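Local structure of putative enoyl-CoA hydratase/isomerase (Bordetella parapertussis, 3ISA) at residues D[85-96]-D[213-224]; D[99-107]-D[186-197]. The protein is a putative enoyl-CoA hydratase/isomerase of the crotonase family, which probably acts on an acyl-CoA thioester whose reaction has not been established. All coordinates share one frame; numbering follows the deposited sequence. Where two conformers were deposited one is given.

Contact 1: D[85-96]-D[213-224]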
loop_
_atom_site.group_PDB
_atom_site.type_symbol
_atom_site.label_atom_id
_atom_site.label_comp_id
_atom_site.label_asym_id
_atom_site.label_seq_id
_atom_site.Cartn_x
_atom_site.Cartn_y
_atom_site.Cartn_z
ATOM N N VAL D 85 15.697 20.519 1.971
ATOM C CA VAL D 85 15.315 19.380 2.798
ATOM C C VAL D 85 14.728 19.818 4.131
ATOM O O VAL D 85 13.672 19.322 4.527
ATOM C CB VAL D 85 16.511 18.383 2.971
ATOM C CG1 VAL D 85 16.216 17.376 4.075
ATOM C CG2 VAL D 85 16.765 17.675 1.627
ATOM N N ARG D 86 15.378 20.789 4.783
ATOM C CA ARG D 86 14.875 21.318 6.046
ATOM C C ARG D 86 13.512 22.017 5.869
ATOM O O ARG D 86 12.642 21.890 6.721
ATOM C CB ARG D 86 15.928 22.207 6.734
ATOM C CG ARG D 86 17.241 21.462 7.153
ATOM C CD ARG D 86 17.002 20.354 8.185
ATOM N NE ARG D 86 16.780 20.921 9.522
ATOM C CZ ARG D 86 16.301 20.241 10.564
ATOM N NH1 ARG D 86 15.970 18.960 10.423
ATOM N NH2 ARG D 86 16.154 20.837 11.745
ATOM N N ILE D 87 13.334 22.742 4.764
ATOM C CA ILE D 87 12.018 23.297 4.415
ATOM C C ILE D 87 10.971 22.175 4.314
ATOM O O ILE D 87 9.924 22.250 4.951
ATOM C CB ILE D 87 12.073 24.180 3.129
ATOM C CG1 ILE D 87 12.777 25.512 3.441
ATOM C CG2 ILE D 87 10.665 24.466 2.596
ATOM C CD1 ILE D 87 13.199 26.322 2.205
ATOM N N GLU D 88 11.259 21.116 3.557
ATOM C CA GLU D 88 10.280 20.011 3.448
ATOM C C GLU D 88 10.020 19.329 4.797
ATOM O O GLU D 88 8.887 18.957 5.086
ATOM C CB GLU D 88 10.694 18.990 2.377
ATOM C CG GLU D 88 9.729 17.776 2.171
ATOM C CD GLU D 88 8.286 18.159 1.750
ATOM O OE1 GLU D 88 7.990 19.344 1.486
ATOM O OE2 GLU D 88 7.429 17.252 1.691
ATOM N N MET D 89 11.061 19.190 5.627
ATOM C CA MET D 89 10.886 18.623 6.952
ATOM C C MET D 89 9.938 19.516 7.798
ATOM O O MET D 89 9.029 19.016 8.468
ATOM C CB MET D 89 12.238 18.338 7.621
ATOM C CG MET D 89 13.009 17.135 6.973
ATOM S SD MET D 89 14.694 16.841 7.616
ATOM C CE MET D 89 14.295 16.035 9.146
ATOM N N LEU D 90 10.120 20.829 7.696
ATOM C CA LEU D 90 9.234 21.790 8.334
ATOM C C LEU D 90 7.787 21.656 7.834
ATOM O O LEU D 90 6.853 21.588 8.650
ATOM C CB LEU D 90 9.730 23.225 8.110
ATOM C CG LEU D 90 8.751 24.323 8.570
ATOM C CD1 LEU D 90 8.474 24.295 10.100
ATOM C CD2 LEU D 90 9.201 25.712 8.089
ATOM N N LEU D 91 7.612 21.591 6.516
ATOM C CA LEU D 91 6.268 21.504 5.920
ATOM C C LEU D 91 5.532 20.238 6.394
ATOM O O LEU D 91 4.340 20.261 6.696
ATOM C CB LEU D 91 6.370 21.563 4.386
ATOM C CG LEU D 91 6.989 22.844 3.826
ATOM C CD1 LEU D 91 7.173 22.740 2.316
ATOM C CD2 LEU D 91 6.131 24.049 4.212
ATOM N N GLN D 92 6.274 19.139 6.497
ATOM C CA GLN D 92 5.687 17.892 6.949
ATOM C C GLN D 92 5.277 17.953 8.428
ATOM O O GLN D 92 4.237 17.404 8.809
ATOM C CB GLN D 92 6.643 16.729 6.637
ATOM C CG GLN D 92 6.733 16.475 5.115
ATOM C CD GLN D 92 7.546 15.247 4.758
ATOM O OE1 GLN D 92 7.938 14.459 5.634
ATOM N NE2 GLN D 92 7.789 15.064 3.464
ATOM N N ARG D 93 6.080 18.630 9.252
ATOM C CA ARG D 93 5.758 18.831 10.662
ATOM C C ARG D 93 4.485 19.663 10.818
ATOM O O ARG D 93 3.623 19.324 11.618
ATOM C CB ARG D 93 6.911 19.535 11.374
ATOM C CG ARG D 93 7.980 18.596 11.883
ATOM C CD ARG D 93 9.294 19.320 11.853
ATOM N NE ARG D 93 10.171 19.021 12.981
ATOM C CZ ARG D 93 11.171 18.154 12.944
ATOM N NH1 ARG D 93 11.927 17.987 14.014
ATOM N NH2 ARG D 93 11.422 17.458 11.842
ATOM N N VAL D 94 4.370 20.725 10.029
ATOM C CA VAL D 94 3.164 21.574 10.047
ATOM C C VAL D 94 1.942 20.794 9.508
ATOM O O VAL D 94 0.880 20.758 10.166
ATOM C CB VAL D 94 3.392 22.896 9.286
ATOM C CG1 VAL D 94 2.102 23.761 9.275
ATOM C CG2 VAL D 94 4.576 23.661 9.901
ATOM N N ALA D 95 2.115 20.139 8.356
ATOM C CA ALA D 95 1.027 19.358 7.717
ATOM C C ALA D 95 0.458 18.256 8.603
ATOM O O ALA D 95 -0.767 18.069 8.656
ATOM C CB ALA D 95 1.467 18.789 6.386
ATOM N N GLY D 96 1.347 17.540 9.289
ATOM C CA GLY D 96 0.970 16.425 10.168
ATOM C C GLY D 96 0.796 16.817 11.635
ATOM O O GLY D 96 0.817 15.958 12.513
ATOM N N ARG D 213 -5.654 12.581 7.611
ATOM C CA ARG D 213 -4.574 12.972 6.700
ATOM C C ARG D 213 -4.153 11.866 5.727
ATOM O O ARG D 213 -4.010 10.710 6.131
ATOM C CB ARG D 213 -3.363 13.440 7.523
ATOM C CG ARG D 213 -2.182 13.929 6.710
ATOM C CD ARG D 213 -1.152 14.602 7.592
ATOM N NE ARG D 213 -0.072 15.164 6.788
ATOM C CZ ARG D 213 1.180 14.714 6.780
ATOM N NH1 ARG D 213 1.536 13.693 7.554
ATOM N NH2 ARG D 213 2.080 15.300 6.001
ATOM N N ASP D 214 -3.942 12.248 4.456
ATOM C CA ASP D 214 -3.315 11.389 3.441
ATOM C C ASP D 214 -1.795 11.504 3.632
ATOM O O ASP D 214 -1.184 12.484 3.193
ATOM C CB ASP D 214 -3.711 11.866 2.027
ATOM C CG ASP D 214 -3.308 10.885 0.927
ATOM O OD1 ASP D 214 -2.703 9.835 1.239
ATOM O OD2 ASP D 214 -3.614 11.169 -0.257
ATOM N N ASP D 215 -1.188 10.519 4.281
ATOM C CA ASP D 215 0.236 10.580 4.559
ATOM C C ASP D 215 1.048 10.013 3.379
ATOM O O ASP D 215 1.078 8.804 3.162
ATOM C CB ASP D 215 0.537 9.844 5.874
ATOM C CG ASP D 215 2.024 9.722 6.174
ATOM O OD1 ASP D 215 2.847 10.408 5.532
ATOM O OD2 ASP D 215 2.374 8.922 7.070
ATOM N N HIS D 216 1.690 10.901 2.624
ATOM C CA HIS D 216 2.712 10.497 1.640
ATOM C C HIS D 216 4.035 11.235 1.900
ATOM O O HIS D 216 4.707 11.675 0.959
ATOM C CB HIS D 216 2.211 10.677 0.191
ATOM C CG HIS D 216 1.323 11.865 0.010
ATOM N ND1 HIS D 216 1.800 13.157 0.021
ATOM C CD2 HIS D 216 -0.018 11.961 -0.146
ATOM C CE1 HIS D 216 0.792 13.998 -0.117
ATOM N NE2 HIS D 216 -0.321 13.298 -0.229
ATOM N N ASP D 217 4.402 11.340 3.184
ATOM C CA ASP D 217 5.595 12.079 3.630
ATOM C C ASP D 217 6.900 11.550 2.995
ATOM O O ASP D 217 7.718 12.328 2.513
ATOM C CB ASP D 217 5.710 12.084 5.172
ATOM C CG ASP D 217 4.708 13.036 5.851
ATOM O OD1 ASP D 217 4.103 13.890 5.175
ATOM O OD2 ASP D 217 4.548 12.949 7.090
ATOM N N ASP D 218 7.077 10.228 2.998
ATOM C CA ASP D 218 8.302 9.645 2.445
ATOM C C ASP D 218 8.421 9.872 0.947
ATOM O O ASP D 218 9.469 10.294 0.474
ATOM C CB ASP D 218 8.399 8.163 2.780
ATOM C CG ASP D 218 8.814 7.917 4.221
ATOM O OD1 ASP D 218 9.020 8.891 4.966
ATOM O OD2 ASP D 218 8.932 6.740 4.610
ATOM N N ALA D 219 7.332 9.646 0.221
ATOM C CA ALA D 219 7.292 9.958 -1.207
ATOM C C ALA D 219 7.606 11.429 -1.476
ATOM O O ALA D 219 8.373 11.732 -2.393
ATOM C CB ALA D 219 5.939 9.562 -1.809
ATOM N N ASP D 220 7.005 12.330 -0.686
ATOM C CA ASP D 220 7.262 13.771 -0.805
ATOM C C ASP D 220 8.727 14.186 -0.554
ATOM O O ASP D 220 9.314 14.950 -1.332
ATOM C CB ASP D 220 6.322 14.535 0.117
ATOM C CG ASP D 220 4.895 14.498 -0.383
ATOM O OD1 ASP D 220 4.684 14.035 -1.530
ATOM O OD2 ASP D 220 3.992 14.919 0.359
ATOM N N LEU D 221 9.307 13.673 0.524
ATOM C CA LEU D 221 10.691 13.978 0.834
ATOM C C LEU D 221 11.647 13.373 -0.207
ATOM O O LEU D 221 12.599 14.047 -0.625
ATOM C CB LEU D 221 11.064 13.568 2.270
ATOM C CG LEU D 221 12.472 14.046 2.666
ATOM C CD1 LEU D 221 12.664 15.573 2.549
ATOM C CD2 LEU D 221 12.825 13.590 4.063
ATOM N N ALA D 222 11.388 12.127 -0.640
ATOM C CA ALA D 222 12.200 11.518 -1.702
ATOM C C ALA D 222 12.180 12.349 -2.989
ATOM O O ALA D 222 13.243 12.653 -3.536
ATOM C CB ALA D 222 11.764 10.086 -1.989
ATOM N N ALA D 223 10.983 12.750 -3.420
ATOM C CA ALA D 223 10.808 13.560 -4.638
ATOM C C ALA D 223 11.545 14.901 -4.527
ATOM O O ALA D 223 12.226 15.319 -5.482
ATOM C CB ALA D 223 9.324 13.778 -4.949
ATOM N N LEU D 224 11.430 15.556 -3.370
ATOM C CA LEU D 224 12.170 16.805 -3.111
ATOM C C LEU D 224 13.687 16.588 -3.214
ATOM O O LEU D 224 14.389 17.321 -3.931
ATOM C CB LEU D 224 11.785 17.421 -1.749
ATOM C CG LEU D 224 12.414 18.761 -1.290
ATOM C CD1 LEU D 224 13.823 18.595 -0.641
ATOM C CD2 LEU D 224 12.482 19.776 -2.444
HETATM O O HOH W 1 4.009 14.692 8.868
#
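Gln92 lays its side-chain amide against the carboxylate of Asp217. The two flat groups are stacked, their planes only 10° apart, with Gln92 OE1 3.3 Å from Asp217 CB. The chain of Gln92 is extended beyond CG, which carries the amide across to the start of helix 217-224. There NE2 donates twice. One bond, 2.9 Å long and bent, runs from Gln92 NE2 to the backbone O of Asp217, which also accepts from Leu221 N. The other is straighter: Gln92 NE2 reaches Glu88 OE2 at 2.8 Å, near the amide plane. These two bonds fix the rotation of the amide. Gln92 OE1 is hydrogen-bonded to Arg226 of a second subunit.

Helices 85-95 and 217-224 run antiparallel here, at 162°. The first leads into strand 100-105 of the crotonase core; the second belongs to the C-terminal helices, which in this family probably pack onto the core and other subunits. Leu221 and Glu88 slide past each other, with Leu221 CD1 3.7 Å from Glu88 CG. Glu88 OE2 comes near Asp220 OD2, a like-charge approach probably eased by salt bridges, Glu88 to Arg146 and Asp220 OD1 to Arg145.

Arg213 works at the other end. In one of two conformers its extended chain brings the guanidinium over the last turn of helix 85-95, with Gly96 N above one face, 3.7 Å from the plane. There Arg213 NH2 is 2.6 Å from Asp217 OD1 in an end-on salt bridge, and Arg213 NH1 is hydrogen-bonded to Asp217 OD2. A water donates to both Gln92 O and Asp217 OD2.

Contact 2: D[99-107]-D[186-197]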
loop_
_atom_site.group_PDB
_atom_site.type_symbol
_atom_site.label_atom_id
_atom_site.label_comp_id
_atom_site.label_asym_id
_atom_site.label_seq_id
_atom_site.Cartn_x
_atom_site.Cartn_y
_atom_site.Cartn_z
ATOM N N SER D 99 -1.782 19.776 16.405
ATOM C CA SER D 99 -2.502 21.046 16.597
ATOM C C SER D 99 -3.351 21.331 15.369
ATOM O O SER D 99 -2.978 20.959 14.259
ATOM C CB SER D 99 -1.532 22.212 16.747
ATOM O OG SER D 99 -0.572 21.999 17.772
ATOM N N LEU D 100 -4.477 22.019 15.552
ATOM C CA LEU D 100 -5.131 22.676 14.414
ATOM C C LEU D 100 -4.155 23.757 13.920
ATOM O O LEU D 100 -3.429 24.363 14.722
ATOM C CB LEU D 100 -6.450 23.324 14.829
ATOM C CG LEU D 100 -7.236 24.078 13.742
ATOM C CD1 LEU D 100 -7.564 23.117 12.555
ATOM C CD2 LEU D 100 -8.496 24.690 14.313
ATOM N N THR D 101 -4.118 23.986 12.612
ATOM C CA THR D 101 -3.225 25.010 12.048
ATOM C C THR D 101 -4.020 25.977 11.184
ATOM O O THR D 101 -4.924 25.562 10.444
ATOM C CB THR D 101 -2.099 24.366 11.232
ATOM O OG1 THR D 101 -2.679 23.527 10.216
ATOM C CG2 THR D 101 -1.201 23.502 12.174
ATOM N N LEU D 102 -3.676 27.261 11.297
ATOM C CA LEU D 102 -4.348 28.339 10.593
ATOM C C LEU D 102 -3.309 29.247 9.939
ATOM O O LEU D 102 -2.374 29.723 10.594
ATOM C CB LEU D 102 -5.238 29.144 11.566
ATOM C CG LEU D 102 -5.807 30.517 11.135
ATOM C CD1 LEU D 102 -6.764 30.355 9.986
ATOM C CD2 LEU D 102 -6.527 31.208 12.283
ATOM N N ALA D 103 -3.484 29.520 8.656
ATOM C CA ALA D 103 -2.583 30.430 7.971
ATOM C C ALA D 103 -3.375 31.612 7.424
ATOM O O ALA D 103 -4.507 31.451 6.979
ATOM C CB ALA D 103 -1.844 29.727 6.869
ATOM N N LEU D 104 -2.756 32.784 7.459
ATOM C CA LEU D 104 -3.397 34.020 7.055
ATOM C C LEU D 104 -2.449 34.749 6.118
ATOM O O LEU D 104 -1.405 35.255 6.550
ATOM C CB LEU D 104 -3.705 34.877 8.288
ATOM C CG LEU D 104 -4.657 34.297 9.341
ATOM C CD1 LEU D 104 -4.503 35.058 10.664
ATOM C CD2 LEU D 104 -6.103 34.289 8.869
ATOM N N ALA D 105 -2.783 34.742 4.825
ATOM C CA ALA D 105 -1.887 35.265 3.792
ATOM C C ALA D 105 -2.378 36.597 3.257
ATOM O O ALA D 105 -3.583 36.846 3.203
ATOM C CB ALA D 105 -1.761 34.298 2.639
ATOM N N HIS D 106 -1.424 37.430 2.860
ATOM C CA HIS D 106 -1.706 38.683 2.194
ATOM C C HIS D 106 -0.556 38.942 1.244
ATOM O O HIS D 106 0.461 38.249 1.315
ATOM C CB HIS D 106 -1.942 39.831 3.202
ATOM C CG HIS D 106 -0.740 40.208 4.022
ATOM N ND1 HIS D 106 -0.181 39.371 4.961
ATOM C CD2 HIS D 106 -0.025 41.356 4.070
ATOM C CE1 HIS D 106 0.847 39.975 5.530
ATOM N NE2 HIS D 106 0.966 41.180 5.005
ATOM N N GLY D 107 -0.730 39.886 0.316
ATOM C CA GLY D 107 0.339 40.255 -0.602
ATOM C C GLY D 107 0.724 39.135 -1.564
ATOM O O GLY D 107 -0.036 38.166 -1.753
ATOM N N TRP D 186 -9.255 39.103 10.761
ATOM C CA TRP D 186 -8.332 38.042 11.195
ATOM C C TRP D 186 -8.393 37.701 12.705
ATOM O O TRP D 186 -8.449 36.506 13.038
ATOM C CB TRP D 186 -6.907 38.310 10.694
ATOM C CG TRP D 186 -6.730 38.157 9.190
ATOM C CD1 TRP D 186 -7.702 37.894 8.263
ATOM C CD2 TRP D 186 -5.500 38.264 8.454
ATOM N NE1 TRP D 186 -7.153 37.817 7.003
ATOM C CE2 TRP D 186 -5.805 38.049 7.093
ATOM C CE3 TRP D 186 -4.165 38.537 8.816
ATOM C CZ2 TRP D 186 -4.830 38.087 6.091
ATOM C CZ3 TRP D 186 -3.196 38.574 7.819
ATOM C CH2 TRP D 186 -3.535 38.346 6.471
ATOM N N PRO D 187 -8.408 38.719 13.621
ATOM C CA PRO D 187 -8.588 38.346 15.038
ATOM C C PRO D 187 -9.807 37.460 15.343
ATOM O O PRO D 187 -9.673 36.503 16.108
ATOM C CB PRO D 187 -8.692 39.710 15.751
ATOM C CG PRO D 187 -7.849 40.603 14.907
ATOM C CD PRO D 187 -8.217 40.184 13.495
ATOM N N ALA D 188 -10.960 37.755 14.737
ATOM C CA ALA D 188 -12.161 36.934 14.911
ATOM C C ALA D 188 -11.997 35.504 14.360
ATOM O O ALA D 188 -12.494 34.532 14.963
ATOM C CB ALA D 188 -13.380 37.614 14.294
ATOM N N LEU D 189 -11.297 35.380 13.233
ATOM C CA LEU D 189 -10.999 34.063 12.650
ATOM C C LEU D 189 -10.100 33.241 13.571
ATOM O O LEU D 189 -10.277 32.027 13.708
ATOM C CB LEU D 189 -10.362 34.207 11.263
ATOM C CG LEU D 189 -11.246 34.724 10.125
ATOM C CD1 LEU D 189 -10.394 34.901 8.864
ATOM C CD2 LEU D 189 -12.432 33.807 9.864
ATOM N N ILE D 190 -9.151 33.915 14.215
ATOM C CA ILE D 190 -8.245 33.252 15.158
ATOM C C ILE D 190 -9.022 32.732 16.365
ATOM O O ILE D 190 -8.859 31.568 16.774
ATOM C CB ILE D 190 -7.079 34.176 15.583
ATOM C CG1 ILE D 190 -6.185 34.447 14.371
ATOM C CG2 ILE D 190 -6.266 33.536 16.741
ATOM C CD1 ILE D 190 -5.147 35.554 14.571
ATOM N N ASP D 191 -9.895 33.583 16.907
ATOM C CA ASP D 191 -10.757 33.189 18.017
ATOM C C ASP D 191 -11.631 31.987 17.652
ATOM O O ASP D 191 -11.768 31.059 18.457
ATOM C CB ASP D 191 -11.632 34.367 18.477
ATOM C CG ASP D 191 -10.842 35.448 19.233
ATOM O OD1 ASP D 191 -9.710 35.190 19.703
ATOM O OD2 ASP D 191 -11.373 36.574 19.367
ATOM N N ALA D 192 -12.199 31.991 16.440
ATOM C CA ALA D 192 -13.034 30.876 15.985
ATOM C C ALA D 192 -12.211 29.587 15.857
ATOM O O ALA D 192 -12.666 28.506 16.259
ATOM C CB ALA D 192 -13.720 31.212 14.657
ATOM N N ALA D 193 -11.017 29.722 15.281
ATOM C CA ALA D 193 -10.064 28.607 15.167
ATOM C C ALA D 193 -9.657 28.074 16.535
ATOM O O ALA D 193 -9.609 26.862 16.731
ATOM C CB ALA D 193 -8.846 29.014 14.345
ATOM N N ALA D 194 -9.407 28.976 17.484
ATOM C CA ALA D 194 -9.048 28.583 18.854
ATOM C C ALA D 194 -10.164 27.770 19.531
ATOM O O ALA D 194 -9.897 26.739 20.143
ATOM C CB ALA D 194 -8.676 29.822 19.684
ATOM N N GLU D 195 -11.407 28.213 19.360
ATOM C CA GLU D 195 -12.589 27.505 19.853
ATOM C C GLU D 195 -12.739 26.101 19.237
ATOM O O GLU D 195 -12.977 25.124 19.954
ATOM C CB GLU D 195 -13.838 28.342 19.569
ATOM C CG GLU D 195 -15.056 27.931 20.393
ATOM C CD GLU D 195 -16.307 28.730 20.037
ATOM O OE1 GLU D 195 -16.190 29.949 19.764
ATOM O OE2 GLU D 195 -17.408 28.135 20.037
ATOM N N ALA D 196 -12.569 26.009 17.917
ATOM C CA ALA D 196 -12.626 24.712 17.205
ATOM C C ALA D 196 -11.505 23.772 17.664
ATOM O O ALA D 196 -11.745 22.589 17.896
ATOM C CB ALA D 196 -12.548 24.930 15.699
ATOM N N ALA D 197 -10.293 24.315 17.821
ATOM C CA ALA D 197 -9.123 23.523 18.216
ATOM C C ALA D 197 -9.318 22.899 19.584
ATOM O O ALA D 197 -9.065 21.710 19.770
ATOM C CB ALA D 197 -7.858 24.382 18.200
#
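Leu104 covers one face of the Trp186 indole. Its CB stands 3.6 Å from the centroid of the six-membered ring and only 7° off the ring normal, a CH-pi contact. The closest ring atom to Leu104 CB is Trp186 CE3, at 3.7 Å. From there Leu104 CG passes over Trp186 CD2, where the two rings of the indole are fused. The branches then part. Leu104 CD2 continues over the five-membered ring and lies 3.9 Å from Trp186 CG. It also comes near Leu189 CD1. Leu104 CD1 stays by Trp186 CE3 and meets Ile190 CD1 at 4.0 Å. Leu104 CG lies anti to the carbonyl carbon (chi1 -61°), which places it over the indole; chi2 then sends one methyl toward the five-membered ring and the other to Ile190.

The far edge of the indole meets the strand end. Ala105 O approaches Trp186 CZ2 at 3.4 Å, near the ring plane. His106 ND1 also lies at this edge, 3.8 Å from Trp186 CH2, with the two ring planes 68° apart. The polar ends look elsewhere: Trp186 NE1 bonds to Ala181 O and His106 NE2 to Gly60 O.

Toward the other end the helix side chains shrink to alanine. Leu102 CD2 fits between Ala193 CB, at 3.8 Å, and Ile190 CG1. Leu100 CB rests on Ala197 CB. The small side chains probably allow the closer backbones here, with Leu100 CA and Ala197 CA 5.6 Å apart.

Strand 100-105 runs between the parallel strands 53-58 and 122-125. Helix 186-197 lies antiparallel to it and packs on one face of this sheet, where Leu53 and Tyr124 extend the apolar surface. On the other face, Ala103 and Ala105 touch Phe117 of helix 112-119.

Contact 1 and contact 2 both lie within the enoyl-CoA hydratase/isomerase family region, their centres 22 Å apart. The chain passes directly from helix 77-95 of contact 1 into strand 100-105 of contact 2. At this turn they touch: Val94 O lies 4.0 Å from Thr101 CG2. Lys121 also serves both, since its NZ bonds to Ala95 O and its backbone N to Thr101 OG1. Contact 1 is helix on helix and mixes polar bonds with an apolar end, with a second subunit beside it. Contact 2 is apolar, helix on sheet, and Leu100 touches Leu157 of a third subunit. No catalytic residue is established for this protein, and neither contact can be placed at the active site.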